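Local coordinates for putative oxidoreductase with NAD(P)-binding Rossmann-fold domain (PDB 3UUW), which is probably an NAD(P)-dependent dehydrogenase of the Gfo/Idh/MocA family, with a dinucleotide-binding Rossmann-fold domain and a second, sheet-rich domain, at residues A[23-28]-A[262-267]; A[277-280]-A[285-288]; A[78-83]-A[103-108]. All coordinates share one frame; numbering follows the deposited sequence. Where two conformers were deposited one is given.

Interaction 1 (A[23-28]-A[262-267]); sequences LPILTK and NILKQK
L264 meets I25 and P24 chiefly through one methyl, CD1, which fits against both residues at once, and the way three apolar side chains share that point makes the contact a compact example of helix joined to helix without a polar bond. CD1 of L264 lies 3.7 Å from CB of P24 and, as closely, 3.7 Å from CG2 of I25. The pyrrolidine ring and the leucine meet nearly at right angles, whereas I25 slants across L264, so that its CG2 also comes within 4.0 Å of L264 CB. That branch is presented because I25 holds CG1 between its backbone N and carbonyl carbon (chi1 49°), which turns CG2 beside the N and against the leucine.

P24 has no N-H to give to the preceding turn, and the helix kinks at P24 and I25. Across the kink, the carbonyl of L23 takes two bonds from T27, one from its N and a short one from OG1 (T27 OG1 to L23 O, 2.6 Å). On the other side of the interface N262 is the N-cap of the short helix: its OD1 accepts from K265 N at 2.9 Å, with the donor well above the amide plane, and more weakly from L264 N. The cap thus fixes the turn from which L264 projects.

Helix 16-26 is the first helix of the Rossmann domain, and L23 and L26 settle on strand 8-12 beneath it. I25 also packs on F269, E270 and S273 of helix 269-281, which follows the short helix 263-267, and L264 is backed by W260 of the second subunit, placing the contact beside a subunit interface.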
loop_
_atom_site.group_PDB
_atom_site.type_symbol
_atom_site.label_atom_id
_atom_site.label_comp_id
_atom_site.label_asym_id
_atom_site.label_seq_id
_atom_site.Cartn_x
_atom_site.Cartn_y
_atom_site.Cartn_z
ATOM N N LEU A 23 28.014 10.943 13.554
ATOM C CA LEU A 23 28.948 10.010 14.189
ATOM C C LEU A 23 28.830 8.601 13.614
ATOM O O LEU A 23 29.872 7.977 13.314
ATOM C CB LEU A 23 28.814 10.034 15.724
ATOM C CG LEU A 23 29.509 11.230 16.385
ATOM C CD1 LEU A 23 29.065 11.450 17.815
ATOM C CD2 LEU A 23 31.047 11.079 16.283
ATOM N N PRO A 24 27.588 8.106 13.393
ATOM C CA PRO A 24 27.535 6.725 12.891
ATOM C C PRO A 24 28.226 6.501 11.550
ATOM O O PRO A 24 28.663 5.390 11.269
ATOM C CB PRO A 24 26.035 6.444 12.801
ATOM C CG PRO A 24 25.442 7.318 13.889
ATOM C CD PRO A 24 26.232 8.591 13.751
ATOM N N ILE A 25 28.332 7.534 10.732
ATOM C CA ILE A 25 29.041 7.376 9.452
ATOM C C ILE A 25 30.517 7.790 9.542
ATOM O O ILE A 25 31.409 7.084 9.005
ATOM C CB ILE A 25 28.300 8.074 8.292
ATOM C CG1 ILE A 25 27.923 9.492 8.656
ATOM C CG2 ILE A 25 27.079 7.282 7.924
ATOM C CD1 ILE A 25 26.918 10.168 7.698
ATOM N N LEU A 26 30.800 8.887 10.245
ATOM C CA LEU A 26 32.144 9.432 10.256
ATOM C C LEU A 26 33.108 8.649 11.131
ATOM O O LEU A 26 34.311 8.737 10.928
ATOM C CB LEU A 26 32.128 10.912 10.657
ATOM C CG LEU A 26 31.434 11.842 9.659
ATOM C CD1 LEU A 26 31.349 13.233 10.261
ATOM C CD2 LEU A 26 32.166 11.843 8.280
ATOM N N THR A 27 32.582 7.870 12.079
ATOM C CA THR A 27 33.437 7.069 12.942
ATOM C C THR A 27 34.010 5.849 12.239
ATOM O O THR A 27 34.905 5.205 12.799
ATOM C CB THR A 27 32.737 6.688 14.256
ATOM O OG1 THR A 27 31.521 6.014 13.959
ATOM C CG2 THR A 27 32.466 7.951 15.096
ATOM N N LYS A 28 33.471 5.517 11.049
ATOM C CA LYS A 28 34.082 4.545 10.129
ATOM C C LYS A 28 34.897 5.460 9.207
ATOM O O LYS A 28 34.443 5.919 8.140
ATOM C CB LYS A 28 33.036 3.737 9.377
ATOM C CG LYS A 28 33.629 2.678 8.489
ATOM C CD LYS A 28 32.554 1.941 7.737
ATOM C CE LYS A 28 33.152 0.856 6.907
ATOM N NZ LYS A 28 33.802 -0.169 7.745
ATOM N N ASN A 262 21.579 1.654 4.882
ATOM C CA ASN A 262 21.438 2.240 6.207
ATOM C C ASN A 262 20.654 3.554 6.151
ATOM O O ASN A 262 20.517 4.170 5.088
ATOM C CB ASN A 262 22.799 2.369 6.880
ATOM C CG ASN A 262 23.632 3.531 6.363
ATOM O OD1 ASN A 262 23.293 4.677 6.600
ATOM N ND2 ASN A 262 24.773 3.231 5.688
ATOM N N ILE A 263 20.072 3.955 7.275
ATOM C CA ILE A 263 19.189 5.112 7.242
ATOM C C ILE A 263 19.902 6.428 6.900
ATOM O O ILE A 263 19.274 7.355 6.361
ATOM C CB ILE A 263 18.319 5.244 8.527
ATOM C CG1 ILE A 263 19.164 5.634 9.728
ATOM C CG2 ILE A 263 17.467 3.938 8.785
ATOM C CD1 ILE A 263 18.306 5.987 10.931
ATOM N N LEU A 264 21.207 6.524 7.166
ATOM C CA LEU A 264 21.919 7.772 6.881
ATOM C C LEU A 264 22.224 7.873 5.389
ATOM O O LEU A 264 22.281 8.968 4.821
ATOM C CB LEU A 264 23.176 7.881 7.727
ATOM C CG LEU A 264 22.859 7.840 9.229
ATOM C CD1 LEU A 264 24.150 7.992 10.055
ATOM C CD2 LEU A 264 21.833 8.933 9.603
ATOM N N LYS A 265 22.401 6.717 4.773
ATOM C CA LYS A 265 22.519 6.650 3.330
ATOM C C LYS A 265 21.172 7.043 2.729
ATOM O O LYS A 265 21.101 7.837 1.771
ATOM C CB LYS A 265 22.915 5.236 2.904
ATOM C CG LYS A 265 23.021 5.042 1.389
ATOM C CD LYS A 265 24.198 5.787 0.765
ATOM C CE LYS A 265 24.355 5.433 -0.692
ATOM N NZ LYS A 265 25.566 6.100 -1.291
ATOM N N GLN A 266 20.086 6.496 3.280
ATOM C CA GLN A 266 18.746 6.825 2.782
ATOM C C GLN A 266 18.466 8.309 2.813
ATOM O O GLN A 266 17.916 8.836 1.867
ATOM C CB GLN A 266 17.649 6.156 3.608
ATOM C CG GLN A 266 17.615 4.648 3.587
ATOM C CD GLN A 266 16.622 4.103 4.609
ATOM O OE1 GLN A 266 15.754 4.819 5.083
ATOM N NE2 GLN A 266 16.817 2.843 5.021
ATOM N N LYS A 267 18.822 8.971 3.914
ATOM C CA LYS A 267 18.435 10.368 4.114
ATOM C C LYS A 267 19.382 11.351 3.456
ATOM O O LYS A 267 19.068 12.537 3.372
ATOM C CB LYS A 267 18.326 10.669 5.590
ATOM C CG LYS A 267 17.258 9.845 6.322
ATOM C CD LYS A 267 17.399 10.052 7.805
ATOM C CE LYS A 267 16.604 9.076 8.660
ATOM N NZ LYS A 267 15.144 9.045 8.304
#

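Interaction 2 (A[277-280]-A[285-288]); sequences IDCI and KPAI
The sulfur of C279 sits over the ring of P286, an arrangement that illustrates how a helical cysteine can serve as a plain apolar surface. C279 SG comes closest to P286 CA, at 3.8 Å. It lies 4.0 Å from P286 CB, and of the five ring atoms P286 CG is the farthest from it, at 4.3 Å. All five ring atoms thus lie at similar distances from the sulfur, which therefore approaches along the normal of the ring and not at its rim. The methylene of the cysteine follows the same course: C279 CB comes to 4.1 Å from P286 CD, on the side of the ring next to K285.

The thiol reaches this place by a torsion common in helices. With SG anti to the carbonyl carbon and beside the backbone N (chi1 -72°), it leans out from helix 269-281 toward the returning chain. K285 takes part through its backbone, its carbonyl carbon lying 4.2 Å from C279 SG, while its aliphatic chain turns away and lies against N119. The chain comes back close here, the alpha carbons of C279 and K285 being 6.0 Å apart. Around the proline, N119, M121 of strand 120-122 and H275, one turn earlier on the same helix, also pack against it, and P286 O accepts a bond from N289 ND2.

No hydrogen bond joins the two segments. A proline nitrogen in a peptide bond carries no proton to offer, and the ring presents carbon and hydrogen to a soft, polarisable sulfur, so the attraction is one of dispersion and the exclusion of water. Such a contact depends on shape and proximity more than on direction, and it holds the loop after the helix against its last turn.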
loop_
_atom_site.group_PDB
_atom_site.type_symbol
_atom_site.label_atom_id
_atom_site.label_comp_id
_atom_site.label_asym_id
_atom_site.label_seq_id
_atom_site.Cartn_x
_atom_site.Cartn_y
_atom_site.Cartn_z
ATOM N N ILE A 277 34.132 15.820 2.138
ATOM C CA ILE A 277 35.517 15.364 2.194
ATOM C C ILE A 277 36.133 15.242 0.799
ATOM O O ILE A 277 37.263 15.665 0.584
ATOM C CB ILE A 277 35.606 14.022 2.928
ATOM C CG1 ILE A 277 35.133 14.151 4.372
ATOM C CG2 ILE A 277 37.018 13.428 2.876
ATOM C CD1 ILE A 277 36.028 15.035 5.260
ATOM N N ASP A 278 35.393 14.658 -0.132
ATOM C CA ASP A 278 35.892 14.476 -1.513
ATOM C C ASP A 278 36.270 15.796 -2.149
ATOM O O ASP A 278 37.269 15.888 -2.853
ATOM C CB ASP A 278 34.851 13.769 -2.394
ATOM C CG ASP A 278 34.731 12.276 -2.103
ATOM O OD1 ASP A 278 35.635 11.702 -1.475
ATOM O OD2 ASP A 278 33.724 11.675 -2.530
ATOM N N CYS A 279 35.478 16.825 -1.897
ATOM C CA CYS A 279 35.743 18.146 -2.466
ATOM C C CYS A 279 37.040 18.745 -1.928
ATOM O O CYS A 279 37.785 19.412 -2.673
ATOM C CB CYS A 279 34.562 19.084 -2.246
ATOM S SG CYS A 279 33.134 18.689 -3.283
ATOM N N ILE A 280 37.316 18.504 -0.650
ATOM C CA ILE A 280 38.579 18.915 -0.073
ATOM C C ILE A 280 39.714 18.160 -0.777
ATOM O O ILE A 280 40.717 18.754 -1.184
ATOM C CB ILE A 280 38.616 18.656 1.437
ATOM C CG1 ILE A 280 37.650 19.622 2.142
ATOM C CG2 ILE A 280 40.041 18.849 1.981
ATOM C CD1 ILE A 280 37.274 19.247 3.596
ATOM N N LYS A 285 34.910 23.151 -4.979
ATOM C CA LYS A 285 33.815 23.620 -4.149
ATOM C C LYS A 285 32.564 22.725 -4.294
ATOM O O LYS A 285 32.164 22.415 -5.399
ATOM C CB LYS A 285 33.441 25.032 -4.588
ATOM C CG LYS A 285 34.514 26.064 -4.427
ATOM C CD LYS A 285 33.973 27.435 -4.853
ATOM C CE LYS A 285 34.993 28.543 -4.634
ATOM N NZ LYS A 285 34.386 29.890 -4.900
ATOM N N PRO A 286 31.914 22.339 -3.170
ATOM C CA PRO A 286 30.637 21.584 -3.301
ATOM C C PRO A 286 29.551 22.462 -3.913
ATOM O O PRO A 286 29.684 23.664 -3.829
ATOM C CB PRO A 286 30.290 21.179 -1.859
ATOM C CG PRO A 286 31.263 21.860 -0.967
ATOM C CD PRO A 286 32.367 22.487 -1.779
ATOM N N ALA A 287 28.477 21.897 -4.509
ATOM C CA ALA A 287 27.451 22.759 -5.159
ATOM C C ALA A 287 26.750 23.627 -4.125
ATOM O O ALA A 287 26.375 24.783 -4.422
ATOM C CB ALA A 287 26.432 21.953 -5.985
ATOM N N ILE A 288 26.626 23.095 -2.899
ATOM C CA ILE A 288 26.146 23.904 -1.781
ATOM C C ILE A 288 27.294 24.824 -1.344
ATOM O O ILE A 288 28.086 24.488 -0.458
ATOM C CB ILE A 288 25.629 23.080 -0.597
ATOM C CG1 ILE A 288 24.522 22.100 -1.050
ATOM C CG2 ILE A 288 25.020 24.019 0.485
ATOM C CD1 ILE A 288 24.127 21.044 0.007
#

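Interaction 3 (A[78-83]-A[103-108]); sequences THYEII and VSQGEE
Y80 is held by two residues one helical turn apart, Q105 over its ring and E108 at its hydroxyl, a worked case of an aromatic side chain bridging neighbouring helices. The tyrosine stretches across because its CG stands anti to the backbone N (chi1 176°), which carries the ring toward helix 103-116. Q105 runs extended beyond CG and lays its chain over one face: CG is 3.9 Å from the ring centroid, a CH-pi contact almost straight above the centre, and CB comes to 3.6 Å from Y80 CD1. The amide at the end lies nearly flat against the same ring, the two planes 6° apart, with its OE1 3.8 Å from Y80 CB.

E108 is likewise extended, and its carboxylate arrives at the ring's edge, turned steeply to the ring plane. Y80 OH donates to E108 OE1 at 2.6 Å, on the syn side and somewhat out of the carboxylate plane. K84 NZ gives the same hydroxyl a second, weak partner.

The contact lies at the surface of the Rossmann domain, between successive beta-alpha-beta crossovers: helix 79-88 leads from strand 69-72 to strand 92-95, and helix 103-116 from there to strand 120-122. Beneath it, I83 packs on L72 and V95 of the parallel sheet.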
loop_
_atom_site.group_PDB
_atom_site.type_symbol
_atom_site.label_atom_id
_atom_site.label_comp_id
_atom_site.label_asym_id
_atom_site.label_seq_id
_atom_site.Cartn_x
_atom_site.Cartn_y
_atom_site.Cartn_z
ATOM N N THR A 78 25.165 29.701 17.944
ATOM C CA THR A 78 26.613 29.701 18.130
ATOM C C THR A 78 27.370 29.598 16.806
ATOM O O THR A 78 28.587 29.737 16.773
ATOM C CB THR A 78 27.065 28.523 19.038
ATOM O OG1 THR A 78 26.794 27.274 18.392
ATOM C CG2 THR A 78 26.352 28.565 20.373
ATOM N N HIS A 79 26.666 29.343 15.713
ATOM C CA HIS A 79 27.372 29.160 14.428
ATOM C C HIS A 79 28.264 30.332 14.042
ATOM O O HIS A 79 29.419 30.133 13.666
ATOM C CB HIS A 79 26.375 28.948 13.296
ATOM C CG HIS A 79 25.686 27.622 13.314
ATOM N ND1 HIS A 79 24.837 27.229 12.303
ATOM C CD2 HIS A 79 25.727 26.590 14.192
ATOM C CE1 HIS A 79 24.356 26.027 12.574
ATOM N NE2 HIS A 79 24.882 25.615 13.713
ATOM N N TYR A 80 27.724 31.537 14.075
ATOM C CA TYR A 80 28.437 32.728 13.600
ATOM C C TYR A 80 29.792 32.913 14.272
ATOM O O TYR A 80 30.804 33.016 13.597
ATOM C CB TYR A 80 27.551 33.966 13.729
ATOM C CG TYR A 80 28.197 35.293 13.365
ATOM C CD1 TYR A 80 28.629 35.559 12.062
ATOM C CD2 TYR A 80 28.345 36.293 14.315
ATOM C CE1 TYR A 80 29.195 36.764 11.728
ATOM C CE2 TYR A 80 28.917 37.496 13.997
ATOM C CZ TYR A 80 29.338 37.736 12.705
ATOM O OH TYR A 80 29.896 38.942 12.416
ATOM N N GLU A 81 29.823 32.911 15.601
ATOM C CA GLU A 81 31.082 33.086 16.303
ATOM C C GLU A 81 32.031 31.906 16.137
ATOM O O GLU A 81 33.231 32.109 16.003
ATOM C CB GLU A 81 30.876 33.389 17.791
ATOM C CG GLU A 81 30.216 34.746 18.048
ATOM C CD GLU A 81 31.000 35.955 17.496
ATOM O OE1 GLU A 81 32.208 35.822 17.174
ATOM O OE2 GLU A 81 30.402 37.061 17.406
ATOM N N ILE A 82 31.516 30.683 16.157
ATOM C CA ILE A 82 32.389 29.531 16.004
ATOM C C ILE A 82 32.990 29.477 14.600
ATOM O O ILE A 82 34.182 29.263 14.450
ATOM C CB ILE A 82 31.692 28.190 16.338
ATOM C CG1 ILE A 82 31.285 28.137 17.815
ATOM C CG2 ILE A 82 32.613 27.022 15.982
ATOM C CD1 ILE A 82 30.462 26.889 18.185
ATOM N N ILE A 83 32.172 29.679 13.568
ATOM C CA ILE A 83 32.678 29.574 12.199
ATOM C C ILE A 83 33.724 30.654 11.893
ATOM O O ILE A 83 34.664 30.394 11.164
ATOM C CB ILE A 83 31.537 29.584 11.166
ATOM C CG1 ILE A 83 30.617 28.381 11.400
ATOM C CG2 ILE A 83 32.112 29.549 9.724
ATOM C CD1 ILE A 83 29.321 28.368 10.537
ATOM N N VAL A 103 20.796 35.852 7.625
ATOM C CA VAL A 103 21.423 35.756 6.302
ATOM C C VAL A 103 22.644 36.693 6.209
ATOM O O VAL A 103 23.665 36.334 5.647
ATOM C CB VAL A 103 20.423 36.075 5.201
ATOM C CG1 VAL A 103 21.134 36.217 3.857
ATOM C CG2 VAL A 103 19.344 34.979 5.139
ATOM N N SER A 104 22.518 37.886 6.791
ATOM C CA SER A 104 23.608 38.861 6.771
ATOM C C SER A 104 24.878 38.257 7.381
ATOM O O SER A 104 25.962 38.356 6.805
ATOM C CB SER A 104 23.182 40.119 7.522
ATOM O OG SER A 104 24.065 41.165 7.251
ATOM N N GLN A 105 24.735 37.606 8.537
ATOM C CA GLN A 105 25.867 36.903 9.148
ATOM C C GLN A 105 26.400 35.829 8.209
ATOM O O GLN A 105 27.613 35.685 8.042
ATOM C CB GLN A 105 25.447 36.265 10.466
ATOM C CG GLN A 105 25.281 37.269 11.584
ATOM C CD GLN A 105 24.656 36.662 12.803
ATOM O OE1 GLN A 105 24.254 35.501 12.802
ATOM N NE2 GLN A 105 24.546 37.456 13.848
ATOM N N GLY A 106 25.499 35.051 7.609
ATOM C CA GLY A 106 25.904 34.059 6.632
ATOM C C GLY A 106 26.722 34.631 5.468
ATOM O O GLY A 106 27.744 34.062 5.072
ATOM N N GLU A 107 26.288 35.775 4.934
ATOM C CA GLU A 107 27.007 36.417 3.830
ATOM C C GLU A 107 28.438 36.797 4.228
ATOM O O GLU A 107 29.362 36.672 3.423
ATOM C CB GLU A 107 26.238 37.639 3.348
ATOM C CG GLU A 107 24.939 37.282 2.607
ATOM C CD GLU A 107 24.048 38.495 2.299
ATOM O OE1 GLU A 107 24.011 39.432 3.101
ATOM O OE2 GLU A 107 23.357 38.494 1.262
ATOM N N GLU A 108 28.613 37.226 5.467
ATOM C CA GLU A 108 29.922 37.602 5.977
ATOM C C GLU A 108 30.834 36.378 6.071
ATOM O O GLU A 108 32.000 36.429 5.681
ATOM C CB GLU A 108 29.809 38.272 7.343
ATOM C CG GLU A 108 31.155 38.748 7.892
ATOM C CD GLU A 108 31.101 39.175 9.336
ATOM O OE1 GLU A 108 29.994 39.426 9.857
ATOM O OE2 GLU A 108 32.190 39.287 9.952
#

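How the interactions relate
The three contacts are spread round the Rossmann domain and its junction with the rest of the chain, and none touches another. Interactions 1 and 2 have centres about 18 Å apart and are related through helix 269-281, which follows helix 263-267 and carries C279. Interaction 3 lies about 20 Å from interaction 2 and about 27 Å from interaction 1, centre to centre; in sequence it falls between the two halves of interaction 1, while interaction 2 follows both. Strand 120-122 ties the regions of interactions 2 and 3 together. Segments from late in the chain, beyond the mixed sheet, thus return to pack on the Rossmann domain, whose own consecutive helices interaction 3 joins.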